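PDB 3BRN: lipocalin, which binds serotonin in the pocket of a lipocalin beta barrel and probably serves as a biogenic amine-binding protein of a soft tick. Local coordinates for residues 6-10 and 131-135; 22-26 and 118-122; 28-34 and 143-149; 57-61 and 70-74. One frame throughout, in Å; residues are numbered along the deposited sequence.

Overall arrangement
Near the N terminus the 6-10 loop is tied by a disulfide to helix 131-140, so interaction 1 closes a long loop that contains the whole of interaction 2. Next, 22-26 leads into strand 26-32 and meets the end of strand 115-120 (interaction 2), while 28-34, the rest of that strand and the turn after it, pairs with 143-149 (interaction 3); interactions 2 and 3 cross along the chain and touch in space. Interaction 3 also crosses interaction 1, joined to it by a Lys31-Asp133 salt bridge. Interaction 4, the local hairpin of 57-61 and 70-74, falls within all three other loops, about 29 Å from interaction 1, centre to centre. Interactions 2 and 4 both reach the serotonin.

Interaction 1: 6-10 and 131-135; sequences QCDFG and CCDTK
A disulfide pins the N-terminal loop to the first turn of helix 131-140, which packs against the outside of the lipocalin barrel. Cys7 SG and Cys131 SG are 2.0 Å apart, and the bridge turns through a chi3 of -92°, close to the value of an unstrained disulfide. Two residues on, the ring of Phe9 lies against the same turn. Lys135 lays its aliphatic chain over one face of this ring: CD stands 4.0 Å from the Phe9 centroid, nearly on the ring normal, a CH-pi contact. The lysine reaches this place by a bend at chi2 (74°), which folds the chain back along the ring. At the ring edge Thr134 CG2 comes to 4.1 Å from Phe9 CE2, while Cys131 O lies obliquely 3.5 Å from Phe9 CZ. Beyond the ring a water links the two segments, giving a hydrogen bond to Phe9 O (2.9 Å) and accepting one from Lys135 NZ (2.7 Å). Asp8 OD1 accepts from Gly10 N, an Asx turn that shapes the loop just after Cys7. Phe99 meets Phe9 edge-to-face, and the next helix residue, Cys132, forms its own disulfide with Cys105 of the barrel. A helix packed on the outside of the barrel is characteristic of lipocalins; here two disulfides fasten it.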
loop_
_atom_site.group_PDB
_atom_site.type_symbol
_atom_site.label_atom_id
_atom_site.label_comp_id
_atom_site.label_asym_id
_atom_site.label_seq_id
_atom_site.Cartn_x
_atom_site.Cartn_y
_atom_site.Cartn_z
ATOM N N GLN A 6 -14.938 -17.712 -1.634
ATOM C CA GLN A 6 -13.560 -17.939 -2.057
ATOM C C GLN A 6 -12.908 -16.702 -2.655
ATOM O O GLN A 6 -13.554 -15.917 -3.354
ATOM C CB GLN A 6 -13.475 -19.105 -3.047
ATOM C CG GLN A 6 -13.446 -20.475 -2.405
ATOM C CD GLN A 6 -13.277 -21.576 -3.432
ATOM O OE1 GLN A 6 -13.925 -21.411 -4.579
ATOM N NE2 GLN A 6 -12.532 -22.533 -3.224
ATOM N N CYS A 7 -11.620 -16.534 -2.365
ATOM C CA CYS A 7 -10.827 -15.444 -2.930
ATOM C C CYS A 7 -10.298 -15.906 -4.280
ATOM O O CYS A 7 -10.073 -17.099 -4.482
ATOM C CB CYS A 7 -9.638 -15.117 -2.008
ATOM S SG CYS A 7 -10.096 -14.705 -0.297
ATOM N N ASP A 8 -10.044 -14.961 -5.180
ATOM C CA ASP A 8 -9.477 -15.305 -6.473
ATOM C C ASP A 8 -8.096 -14.697 -6.637
ATOM O O ASP A 8 -7.966 -13.531 -6.989
ATOM C CB ASP A 8 -10.391 -14.842 -7.607
ATOM C CG ASP A 8 -10.160 -15.613 -8.895
ATOM O OD1 ASP A 8 -8.989 -15.919 -9.213
ATOM O OD2 ASP A 8 -11.158 -15.923 -9.584
ATOM N N PHE A 9 -7.063 -15.500 -6.407
ATOM C CA PHE A 9 -5.688 -15.008 -6.433
ATOM C C PHE A 9 -5.015 -15.222 -7.788
ATOM O O PHE A 9 -3.797 -15.095 -7.911
ATOM C CB PHE A 9 -4.862 -15.667 -5.326
ATOM C CG PHE A 9 -5.373 -15.389 -3.941
ATOM C CD1 PHE A 9 -6.160 -14.279 -3.688
ATOM C CD2 PHE A 9 -5.064 -16.238 -2.891
ATOM C CE1 PHE A 9 -6.631 -14.021 -2.416
ATOM C CE2 PHE A 9 -5.532 -15.985 -1.616
ATOM C CZ PHE A 9 -6.317 -14.875 -1.378
ATOM N N GLY A 10 -5.813 -15.546 -8.800
ATOM C CA GLY A 10 -5.372 -15.476 -10.184
ATOM C C GLY A 10 -5.554 -14.056 -10.673
ATOM O O GLY A 10 -6.523 -13.382 -10.314
ATOM N N CYS A 131 -9.876 -11.109 2.148
ATOM C CA CYS A 131 -9.036 -11.841 1.210
ATOM C C CYS A 131 -7.587 -11.405 1.241
ATOM O O CYS A 131 -6.711 -12.154 0.856
ATOM C CB CYS A 131 -9.582 -11.741 -0.207
ATOM S SG CYS A 131 -10.964 -12.857 -0.467
ATOM N N CYS A 132 -7.343 -10.163 1.629
ATOM C CA CYS A 132 -5.979 -9.679 1.702
ATOM C C CYS A 132 -5.243 -10.302 2.859
ATOM O O CYS A 132 -4.044 -10.490 2.775
ATOM C CB CYS A 132 -5.915 -8.164 1.797
ATOM S SG CYS A 132 -6.334 -7.336 0.268
ATOM N N ASP A 133 -5.937 -10.541 3.937
ATOM C CA ASP A 133 -5.331 -11.186 5.068
ATOM C C ASP A 133 -4.919 -12.590 4.654
ATOM O O ASP A 133 -3.861 -13.016 4.910
ATOM C CB ASP A 133 -6.291 -11.237 6.231
ATOM C CG ASP A 133 -6.000 -10.207 7.281
ATOM O OD1 ASP A 133 -4.873 -9.772 7.393
ATOM O OD2 ASP A 133 -6.925 -9.859 8.010
ATOM N N THR A 134 -5.802 -13.290 3.988
ATOM C CA THR A 134 -5.495 -14.628 3.516
ATOM C C THR A 134 -4.282 -14.645 2.585
ATOM O O THR A 134 -3.501 -15.595 2.594
ATOM C CB THR A 134 -6.702 -15.272 2.796
ATOM O OG1 THR A 134 -7.838 -15.279 3.670
ATOM C CG2 THR A 134 -6.377 -16.691 2.377
ATOM N N LYS A 135 -4.183 -13.652 1.708
ATOM C CA LYS A 135 -3.111 -13.635 0.715
ATOM C C LYS A 135 -1.800 -13.267 1.393
ATOM O O LYS A 135 -0.743 -13.840 1.098
ATOM C CB LYS A 135 -3.436 -12.647 -0.411
ATOM C CG LYS A 135 -2.307 -12.418 -1.409
ATOM C CD LYS A 135 -2.138 -13.608 -2.348
ATOM C CE LYS A 135 -0.929 -13.392 -3.266
ATOM N NZ LYS A 135 -0.875 -14.499 -4.282
HETATM O O HOH W 1 -2.715 -13.288 -5.889
#

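Interaction 2: 22-26 and 118-122; sequences PGNGG and WVHSS. With SRO (serotonin), chain C.
Three hydrogen bonds join 22-26 to 118-122, and His120 gives one of them: its NE2 donates to Asn24 O over 2.7 Å, almost straight at 170°. The acceptor lies in the imidazole plane, although the donor stands above the carbonyl plane of Asn24. Gly26 O takes the other two, a firm one from Ser121 N at 2.8 Å and a weak one from Ser121 OG at 3.4 Å. At its other nitrogen the ring is held by Ser122, whose OG is 2.8 Å from His120 ND1, either atom being a possible donor; with both nitrogens engaged, its rotation is fixed.

Packing comes from the two faces of the imidazole. With chi1 at -168°, His120 swings its ring away from its own backbone N and across to the loop. There Pro22 CG lies over one face, 3.4 Å from the centroid of the His120 ring and offset toward the rim, in a CH-pi contact whose closeness may be partly a matter of the model; Gly26 O lies over the opposite face. Asn24 sets its amide nearly perpendicular to the ring, with OD1 3.5 Å from His120 CE1. These contacts join the loop between helix 15-20 and strand 26-32, with the first residue of that strand, to the end of the neighbouring strand 115-120 of the lipocalin barrel, and Tyr27 of the serotonin pocket meets His120 edge-to-face.

Ligand contact falls to Trp118, farther back on the strand. Serotonin CD1 sits over one face of its indole, 3.3 Å from Trp118 CE2. Glu116 accepts from Trp118 NE1, while the ligand is hydrogen-bonded to Asp106 OD2 and Ser18 O.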
loop_
_atom_site.group_PDB
_atom_site.type_symbol
_atom_site.label_atom_id
_atom_site.label_comp_id
_atom_site.label_asym_id
_atom_site.label_seq_id
_atom_site.Cartn_x
_atom_site.Cartn_y
_atom_site.Cartn_z
ATOM N N PRO A 22 -10.361 2.938 -4.399
ATOM C CA PRO A 22 -11.787 3.246 -4.394
ATOM C C PRO A 22 -12.067 4.581 -5.070
ATOM O O PRO A 22 -13.228 4.934 -5.287
ATOM C CB PRO A 22 -12.104 3.343 -2.903
ATOM C CG PRO A 22 -10.845 3.879 -2.307
ATOM C CD PRO A 22 -9.719 3.267 -3.114
ATOM N N GLY A 23 -11.012 5.333 -5.367
ATOM C CA GLY A 23 -11.154 6.647 -5.987
ATOM C C GLY A 23 -11.195 7.799 -4.994
ATOM O O GLY A 23 -11.648 8.898 -5.320
ATOM N N ASN A 24 -10.703 7.551 -3.785
ATOM C CA ASN A 24 -10.678 8.559 -2.725
ATOM C C ASN A 24 -9.772 8.086 -1.590
ATOM O O ASN A 24 -9.343 6.929 -1.583
ATOM C CB ASN A 24 -12.094 8.806 -2.187
ATOM C CG ASN A 24 -12.641 7.620 -1.407
ATOM O OD1 ASN A 24 -12.322 7.431 -0.235
ATOM N ND2 ASN A 24 -13.540 6.871 -2.028
ATOM N N GLY A 25 -9.425 9.004 -0.689
ATOM C CA GLY A 25 -8.665 8.671 0.518
ATOM C C GLY A 25 -7.236 8.204 0.286
ATOM O O GLY A 25 -6.475 8.804 -0.501
ATOM N N GLY A 26 -6.847 7.173 1.035
ATOM C CA GLY A 26 -5.488 6.652 0.972
ATOM C C GLY A 26 -5.342 5.321 1.674
ATOM O O GLY A 26 -6.331 4.735 2.113
ATOM N N TRP A 118 -1.362 -3.353 2.524
ATOM C CA TRP A 118 -1.810 -1.987 2.575
ATOM C C TRP A 118 -3.310 -1.957 2.689
ATOM O O TRP A 118 -3.964 -2.712 2.051
ATOM C CB TRP A 118 -1.338 -1.227 1.362
ATOM C CG TRP A 118 0.092 -1.034 1.213
ATOM C CD1 TRP A 118 0.965 -1.923 0.774
ATOM C CD2 TRP A 118 0.827 0.137 1.505
ATOM N NE1 TRP A 118 2.202 -1.411 0.754
ATOM C CE2 TRP A 118 2.152 -0.132 1.217
ATOM C CE3 TRP A 118 0.498 1.388 1.995
ATOM C CZ2 TRP A 118 3.139 0.810 1.361
ATOM C CZ3 TRP A 118 1.485 2.303 2.150
ATOM C CH2 TRP A 118 2.777 2.025 1.832
ATOM N N VAL A 119 -3.851 -1.112 3.553
ATOM C CA VAL A 119 -5.303 -1.063 3.755
ATOM C C VAL A 119 -5.832 0.363 3.652
ATOM O O VAL A 119 -5.229 1.298 4.179
ATOM C CB VAL A 119 -5.738 -1.708 5.096
ATOM C CG1 VAL A 119 -7.270 -1.824 5.169
ATOM C CG2 VAL A 119 -5.102 -3.074 5.262
ATOM N N HIS A 120 -6.897 0.525 2.866
ATOM C CA HIS A 120 -7.532 1.819 2.651
ATOM C C HIS A 120 -8.054 2.414 3.963
ATOM O O HIS A 120 -8.540 1.689 4.826
ATOM C CB HIS A 120 -8.686 1.661 1.654
ATOM C CG HIS A 120 -9.224 2.956 1.142
ATOM N ND1 HIS A 120 -10.353 3.546 1.666
ATOM C CD2 HIS A 120 -8.744 3.816 0.214
ATOM C CE1 HIS A 120 -10.536 4.723 1.095
ATOM N NE2 HIS A 120 -9.575 4.910 0.210
ATOM N N SER A 121 -7.949 3.734 4.102
ATOM C CA SER A 121 -8.432 4.428 5.300
ATOM C C SER A 121 -9.882 4.076 5.679
ATOM O O SER A 121 -10.211 3.978 6.859
ATOM C CB SER A 121 -8.267 5.939 5.152
ATOM O OG SER A 121 -8.705 6.364 3.869
ATOM N N SER A 122 -10.730 3.805 4.692
ATOM C CA SER A 122 -12.092 3.379 4.991
ATOM C C SER A 122 -12.196 2.020 5.691
ATOM O O SER A 122 -13.185 1.740 6.361
ATOM C CB SER A 122 -12.960 3.400 3.730
ATOM O OG SER A 122 -12.595 2.366 2.839
HETATM O OH SRO C . 1.100 5.455 -4.958
HETATM C CZ3 SRO C . 1.546 4.298 -4.367
HETATM C CH2 SRO C . 2.918 4.057 -4.384
HETATM C CZ2 SRO C . 3.449 2.962 -3.697
HETATM C CE2 SRO C . 2.548 2.111 -3.076
HETATM N NE1 SRO C . 2.664 0.948 -2.385
HETATM C CD1 SRO C . 1.438 0.547 -1.974
HETATM C CG SRO C . 0.491 1.460 -2.440
HETATM C CD2 SRO C . 1.201 2.426 -3.148
HETATM C CE3 SRO C . 0.733 3.479 -3.771
HETATM C CB SRO C . -1.002 1.369 -2.244
HETATM C CA SRO C . -1.707 1.124 -3.593
HETATM N NZ SRO C . -3.156 1.211 -3.385
#

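Interaction 3: 28-34 and 143-149; sequences YLRKTTK and RPIHHTW
Tyr28 and Trp149 meet at the closely packed end of this contact, the indole turning its edge to one face of the phenol ring in a tilted edge-to-face pair with centroids 4.7 Å apart and planes at 55°. CD1 of Trp149 makes the approach, 3.6 Å from Tyr28 CD2, and the Tyr28 hydroxyl is hydrogen-bonded to Pro154 O. At its six-membered ring the indole meets Arg30, whose NE lies obliquely 3.5 Å from Trp149 CE3. A bend at chi2 (59°) brings the arginine chain back toward the C-terminal segment: NH1 donates nearly straight (168°) to His147 ND1 over 3.2 Å, in the planes of both groups, while NE is hydrogen-bonded to Tyr129 OH. The N of buried Thr148 donates to Arg30 O at 3.1 Å. Midway, Thr32 and His146 form an antiparallel hydrogen-bonded pair. Thr32 O accepts twice from His146, from the backbone N at 2.7 Å and from ND1 at 3.3 Å, which fixes the ring edge-on.

The far end is looser and lies nearer solvent: Thr33 CG2 touches Ile145 CD1 at 3.9 Å, and a water bridges Thr33 O and Pro144 O. Lys31 alongside His147 makes the solvent-facing flank, and its salt bridge to Asp133 reaches helix 131-140.

The bonding is consistent with an unprotonated ND1 on His147 and a proton on ND1 of His146. Directional bonds as well as packing fasten the C-terminal segment to barrel strand 26-32.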
loop_
_atom_site.group_PDB
_atom_site.type_symbol
_atom_site.label_atom_id
_atom_site.label_comp_id
_atom_site.label_asym_id
_atom_site.label_seq_id
_atom_site.Cartn_x
_atom_site.Cartn_y
_atom_site.Cartn_z
ATOM N N TYR A 28 -2.938 2.912 4.449
ATOM C CA TYR A 28 -1.927 2.760 5.476
ATOM C C TYR A 28 -1.151 1.500 5.174
ATOM O O TYR A 28 -1.758 0.502 4.796
ATOM C CB TYR A 28 -2.568 2.552 6.841
ATOM C CG TYR A 28 -3.185 3.786 7.434
ATOM C CD1 TYR A 28 -4.542 4.024 7.313
ATOM C CD2 TYR A 28 -2.414 4.702 8.144
ATOM C CE1 TYR A 28 -5.132 5.094 7.948
ATOM C CE2 TYR A 28 -2.993 5.820 8.724
ATOM C CZ TYR A 28 -4.349 6.002 8.620
ATOM O OH TYR A 28 -4.959 7.072 9.239
ATOM N N LEU A 29 0.136 1.492 5.520
ATOM C CA LEU A 29 0.896 0.244 5.463
ATOM C C LEU A 29 0.548 -0.471 6.762
ATOM O O LEU A 29 0.865 0.032 7.829
ATOM C CB LEU A 29 2.399 0.500 5.380
ATOM C CG LEU A 29 3.322 -0.733 5.516
ATOM C CD1 LEU A 29 2.972 -1.726 4.421
ATOM C CD2 LEU A 29 4.758 -0.265 5.316
ATOM N N ARG A 30 -0.299 -1.502 6.659
ATOM C CA ARG A 30 -0.849 -2.191 7.822
ATOM C C ARG A 30 0.110 -3.222 8.415
ATOM O O ARG A 30 0.253 -3.317 9.637
ATOM C CB ARG A 30 -2.199 -2.836 7.466
ATOM C CG ARG A 30 -2.860 -3.653 8.583
ATOM C CD ARG A 30 -3.143 -2.824 9.852
ATOM N NE ARG A 30 -3.681 -3.663 10.922
ATOM C CZ ARG A 30 -2.957 -4.495 11.668
ATOM N NH1 ARG A 30 -1.644 -4.589 11.500
ATOM N NH2 ARG A 30 -3.543 -5.228 12.598
ATOM N N LYS A 31 0.667 -4.081 7.564
ATOM C CA LYS A 31 1.642 -5.084 8.026
ATOM C C LYS A 31 2.750 -5.178 6.997
ATOM O O LYS A 31 2.473 -5.114 5.809
ATOM C CB LYS A 31 0.992 -6.470 8.153
ATOM C CG LYS A 31 -0.242 -6.544 9.053
ATOM C CD LYS A 31 -0.741 -7.972 9.172
ATOM C CE LYS A 31 -2.011 -8.054 10.019
ATOM N NZ LYS A 31 -2.780 -9.284 9.705
ATOM N N THR A 32 3.957 -5.533 7.447
ATOM C CA THR A 32 5.077 -5.766 6.528
ATOM C C THR A 32 6.027 -6.818 7.104
ATOM O O THR A 32 6.048 -7.044 8.318
ATOM C CB THR A 32 5.838 -4.436 6.197
ATOM O OG1 THR A 32 6.946 -4.706 5.332
ATOM C CG2 THR A 32 6.360 -3.755 7.469
ATOM N N THR A 33 6.732 -7.536 6.228
ATOM C CA THR A 33 7.797 -8.433 6.675
ATOM C C THR A 33 9.134 -7.698 6.765
ATOM O O THR A 33 10.159 -8.309 7.052
ATOM C CB THR A 33 7.949 -9.674 5.754
ATOM O OG1 THR A 33 8.226 -9.243 4.414
ATOM C CG2 THR A 33 6.642 -10.518 5.769
ATOM N N LYS A 34 9.153 -6.410 6.435
ATOM C CA LYS A 34 10.385 -5.646 6.618
ATOM C C LYS A 34 10.340 -4.934 7.979
ATOM O O LYS A 34 9.383 -4.208 8.267
ATOM C CB LYS A 34 10.552 -4.615 5.493
ATOM C CG LYS A 34 11.661 -3.588 5.727
ATOM C CD LYS A 34 11.844 -2.697 4.508
ATOM C CE LYS A 34 12.584 -1.404 4.855
ATOM N NZ LYS A 34 12.639 -0.465 3.687
ATOM N N ARG A 143 7.641 -15.984 8.049
ATOM C CA ARG A 143 8.467 -14.787 8.244
ATOM C C ARG A 143 7.865 -13.905 9.333
ATOM O O ARG A 143 6.637 -13.822 9.472
ATOM C CB ARG A 143 8.543 -13.985 6.946
ATOM C CG ARG A 143 9.306 -14.656 5.804
ATOM C CD ARG A 143 9.322 -13.744 4.574
ATOM N NE ARG A 143 9.995 -14.333 3.414
ATOM C CZ ARG A 143 9.418 -15.187 2.570
ATOM N NH1 ARG A 143 8.178 -15.624 2.791
ATOM N NH2 ARG A 143 10.099 -15.655 1.535
ATOM N N PRO A 144 8.722 -13.228 10.108
ATOM C CA PRO A 144 8.210 -12.307 11.119
ATOM C C PRO A 144 7.381 -11.184 10.496
ATOM O O PRO A 144 7.688 -10.741 9.384
ATOM C CB PRO A 144 9.485 -11.736 11.744
ATOM C CG PRO A 144 10.492 -12.868 11.594
ATOM C CD PRO A 144 10.175 -13.450 10.234
ATOM N N ILE A 145 6.287 -10.816 11.165
ATOM C CA ILE A 145 5.380 -9.769 10.688
ATOM C C ILE A 145 5.495 -8.537 11.587
ATOM O O ILE A 145 5.571 -8.655 12.810
ATOM C CB ILE A 145 3.900 -10.222 10.727
ATOM C CG1 ILE A 145 3.695 -11.576 10.039
ATOM C CG2 ILE A 145 2.990 -9.116 10.190
ATOM C CD1 ILE A 145 4.216 -11.643 8.661
ATOM N N HIS A 146 5.597 -7.373 10.979
ATOM C CA HIS A 146 5.571 -6.132 11.686
ATOM C C HIS A 146 4.341 -5.311 11.452
ATOM O O HIS A 146 4.002 -5.014 10.337
ATOM C CB HIS A 146 6.791 -5.332 11.364
ATOM C CG HIS A 146 8.033 -6.117 11.497
ATOM N ND1 HIS A 146 8.406 -7.056 10.578
ATOM C CD2 HIS A 146 8.940 -6.174 12.483
ATOM C CE1 HIS A 146 9.511 -7.639 10.976
ATOM N NE2 HIS A 146 9.856 -7.116 12.124
ATOM N N HIS A 147 3.709 -4.908 12.525
ATOM C CA HIS A 147 2.456 -4.230 12.454
ATOM C C HIS A 147 2.582 -2.724 12.493
ATOM O O HIS A 147 2.749 -2.164 13.531
ATOM C CB HIS A 147 1.545 -4.735 13.535
ATOM C CG HIS A 147 1.352 -6.198 13.486
ATOM N ND1 HIS A 147 0.242 -6.775 12.936
ATOM C CD2 HIS A 147 2.156 -7.206 13.859
ATOM C CE1 HIS A 147 0.352 -8.077 13.000
ATOM N NE2 HIS A 147 1.512 -8.366 13.548
ATOM N N THR A 148 2.497 -2.086 11.341
ATOM C CA THR A 148 2.971 -0.721 11.156
ATOM C C THR A 148 1.927 0.325 11.510
ATOM O O THR A 148 2.257 1.492 11.667
ATOM C CB THR A 148 3.409 -0.497 9.691
ATOM O OG1 THR A 148 4.618 -1.217 9.444
ATOM C CG2 THR A 148 3.640 0.995 9.414
ATOM N N TRP A 149 0.667 -0.043 11.336
ATOM C CA TRP A 149 -0.455 0.807 11.704
ATOM C C TRP A 149 -0.922 0.395 13.076
ATOM O O TRP A 149 -0.870 -0.788 13.420
ATOM C CB TRP A 149 -1.615 0.634 10.733
ATOM C CG TRP A 149 -2.861 1.352 11.197
ATOM C CD1 TRP A 149 -3.127 2.689 11.081
ATOM C CD2 TRP A 149 -3.972 0.782 11.909
ATOM N NE1 TRP A 149 -4.354 2.977 11.645
ATOM C CE2 TRP A 149 -4.894 1.822 12.145
ATOM C CE3 TRP A 149 -4.286 -0.509 12.341
ATOM C CZ2 TRP A 149 -6.117 1.600 12.756
ATOM C CZ3 TRP A 149 -5.485 -0.715 12.991
ATOM C CH2 TRP A 149 -6.370 0.338 13.219
HETATM O O HOH W 2 10.376 -10.651 8.174
#

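Interaction 4: 57-61 and 70-74; sequences SFTYG and QLTAT. With SRO (serotonin), chain C.
Strands 57-61 and 70-74 run antiparallel at 138° between their directions, 4.4 Å apart at closest approach, with Phe58-Ala73 and Tyr60-Leu71 as hydrogen-bonded pairs and Ser57-Thr74 and Thr59-Thr72 as non-hydrogen-bonded ones. Each bonded pair exchanges two bonds, such as Leu71 N to Tyr60 O at 2.7 Å. Two aromatic rings on one face lean across to the partner strand. Tyr60 has CG between the backbone N and the carbonyl carbon (chi1 73°), which turns its ring to the partner strand, and Leu71 CB lies over one face of it, 3.8 Å from the Tyr60 ring centroid, in a CH-pi contact. Ala73 CB touches both rings, 3.9 Å from Tyr60 CE1 and 3.8 Å from Phe58 CE1.

The segments are parts of the hairpin of strands 55-64 and 67-78 in the lipocalin barrel, and Phe58 contributes to the serotonin pocket. The serotonin OH lies over one face of its ring, 3.5 Å from Phe58 CD2; Thr74 O comes to the ring edge, near its plane. Val43 and Val84, also of the pocket, pack against the Phe58 side chain from the flanking strands.

On the other face, Thr59 turns CG2 toward Gln70, whose CB is 3.5 Å away, and the two side chains cross at a slant. Backbone hydrogen bonds also link Thr59 to Leu44 of strand 42-44 and Thr74 to Thr85 of strand 81-85.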
loop_
_atom_site.group_PDB
_atom_site.type_symbol
_atom_site.label_atom_id
_atom_site.label_comp_id
_atom_site.label_asym_id
_atom_site.label_seq_id
_atom_site.Cartn_x
_atom_site.Cartn_y
_atom_site.Cartn_z
ATOM N N SER A 57 2.186 12.494 -9.700
ATOM C CA SER A 57 2.647 12.788 -8.345
ATOM C C SER A 57 1.705 12.138 -7.357
ATOM O O SER A 57 0.512 12.007 -7.626
ATOM C CB SER A 57 2.633 14.305 -8.087
ATOM O OG SER A 57 3.496 15.000 -8.963
ATOM N N PHE A 58 2.224 11.789 -6.180
ATOM C CA PHE A 58 1.370 11.321 -5.103
ATOM C C PHE A 58 1.993 11.717 -3.785
ATOM O O PHE A 58 3.188 12.004 -3.719
ATOM C CB PHE A 58 1.159 9.801 -5.163
ATOM C CG PHE A 58 2.371 9.004 -4.776
ATOM C CD1 PHE A 58 3.427 8.861 -5.656
ATOM C CD2 PHE A 58 2.451 8.396 -3.532
ATOM C CE1 PHE A 58 4.561 8.192 -5.285
ATOM C CE2 PHE A 58 3.574 7.705 -3.158
ATOM C CZ PHE A 58 4.628 7.573 -4.048
ATOM N N THR A 59 1.146 11.878 -2.781
ATOM C CA THR A 59 1.596 12.236 -1.440
ATOM C C THR A 59 1.773 10.974 -0.602
ATOM O O THR A 59 1.018 10.010 -0.749
ATOM C CB THR A 59 0.586 13.165 -0.756
ATOM O OG1 THR A 59 0.365 14.322 -1.578
ATOM C CG2 THR A 59 1.084 13.605 0.633
ATOM N N TYR A 60 2.805 10.975 0.230
ATOM C CA TYR A 60 3.066 9.884 1.152
ATOM C C TYR A 60 3.626 10.463 2.437
ATOM O O TYR A 60 3.974 11.655 2.504
ATOM C CB TYR A 60 4.044 8.882 0.550
ATOM C CG TYR A 60 5.467 9.371 0.485
ATOM C CD1 TYR A 60 5.909 10.124 -0.592
ATOM C CD2 TYR A 60 6.390 9.034 1.479
ATOM C CE1 TYR A 60 7.209 10.584 -0.655
ATOM C CE2 TYR A 60 7.703 9.475 1.412
ATOM C CZ TYR A 60 8.103 10.257 0.338
ATOM O OH TYR A 60 9.414 10.684 0.229
ATOM N N GLY A 61 3.557 9.688 3.504
ATOM C CA GLY A 61 3.968 10.215 4.785
ATOM C C GLY A 61 3.990 9.200 5.890
ATOM O O GLY A 61 4.031 7.992 5.661
ATOM N N GLN A 70 3.444 15.192 5.120
ATOM C CA GLN A 70 3.211 14.904 3.705
ATOM C C GLN A 70 4.452 15.183 2.879
ATOM O O GLN A 70 5.043 16.253 2.974
ATOM C CB GLN A 70 2.063 15.749 3.170
ATOM C CG GLN A 70 0.800 15.667 3.987
ATOM C CD GLN A 70 -0.283 16.565 3.439
ATOM O OE1 GLN A 70 -0.114 16.994 2.195
ATOM N NE2 GLN A 70 -1.248 16.894 4.133
ATOM N N LEU A 71 4.848 14.205 2.076
ATOM C CA LEU A 71 5.953 14.352 1.145
ATOM C C LEU A 71 5.413 13.906 -0.214
ATOM O O LEU A 71 4.302 13.382 -0.287
ATOM C CB LEU A 71 7.123 13.459 1.570
ATOM C CG LEU A 71 7.640 13.725 2.990
ATOM C CD1 LEU A 71 8.751 12.767 3.363
ATOM C CD2 LEU A 71 8.127 15.153 3.097
ATOM N N THR A 72 6.088 14.283 -1.293
ATOM C CA THR A 72 5.613 13.907 -2.617
ATOM C C THR A 72 6.683 13.179 -3.395
ATOM O O THR A 72 7.881 13.391 -3.186
ATOM C CB THR A 72 5.100 15.113 -3.465
ATOM O OG1 THR A 72 6.207 15.929 -3.860
ATOM C CG2 THR A 72 4.091 15.950 -2.696
ATOM N N ALA A 73 6.231 12.261 -4.245
ATOM C CA ALA A 73 7.105 11.537 -5.139
ATOM C C ALA A 73 6.319 11.211 -6.410
ATOM O O ALA A 73 5.168 11.631 -6.568
ATOM C CB ALA A 73 7.604 10.268 -4.478
ATOM N N THR A 74 6.982 10.552 -7.343
ATOM C CA THR A 74 6.355 10.170 -8.593
ATOM C C THR A 74 6.094 8.672 -8.580
ATOM O O THR A 74 6.871 7.908 -8.013
ATOM C CB THR A 74 7.265 10.511 -9.767
ATOM O OG1 THR A 74 7.507 11.919 -9.760
ATOM C CG2 THR A 74 6.626 10.093 -11.132
HETATM O OH SRO C . 1.100 5.455 -4.958
HETATM C CZ3 SRO C . 1.546 4.298 -4.367
HETATM C CH2 SRO C . 2.918 4.057 -4.384
HETATM C CZ2 SRO C . 3.449 2.962 -3.697
HETATM C CE2 SRO C . 2.548 2.111 -3.076
HETATM N NE1 SRO C . 2.664 0.948 -2.385
HETATM C CD1 SRO C . 1.438 0.547 -1.974
HETATM C CG SRO C . 0.491 1.460 -2.440
HETATM C CD2 SRO C . 1.201 2.426 -3.148
HETATM C CE3 SRO C . 0.733 3.479 -3.771
HETATM C CB SRO C . -1.002 1.369 -2.244
HETATM C CA SRO C . -1.707 1.124 -3.593
HETATM N NZ SRO C . -3.156 1.211 -3.385
#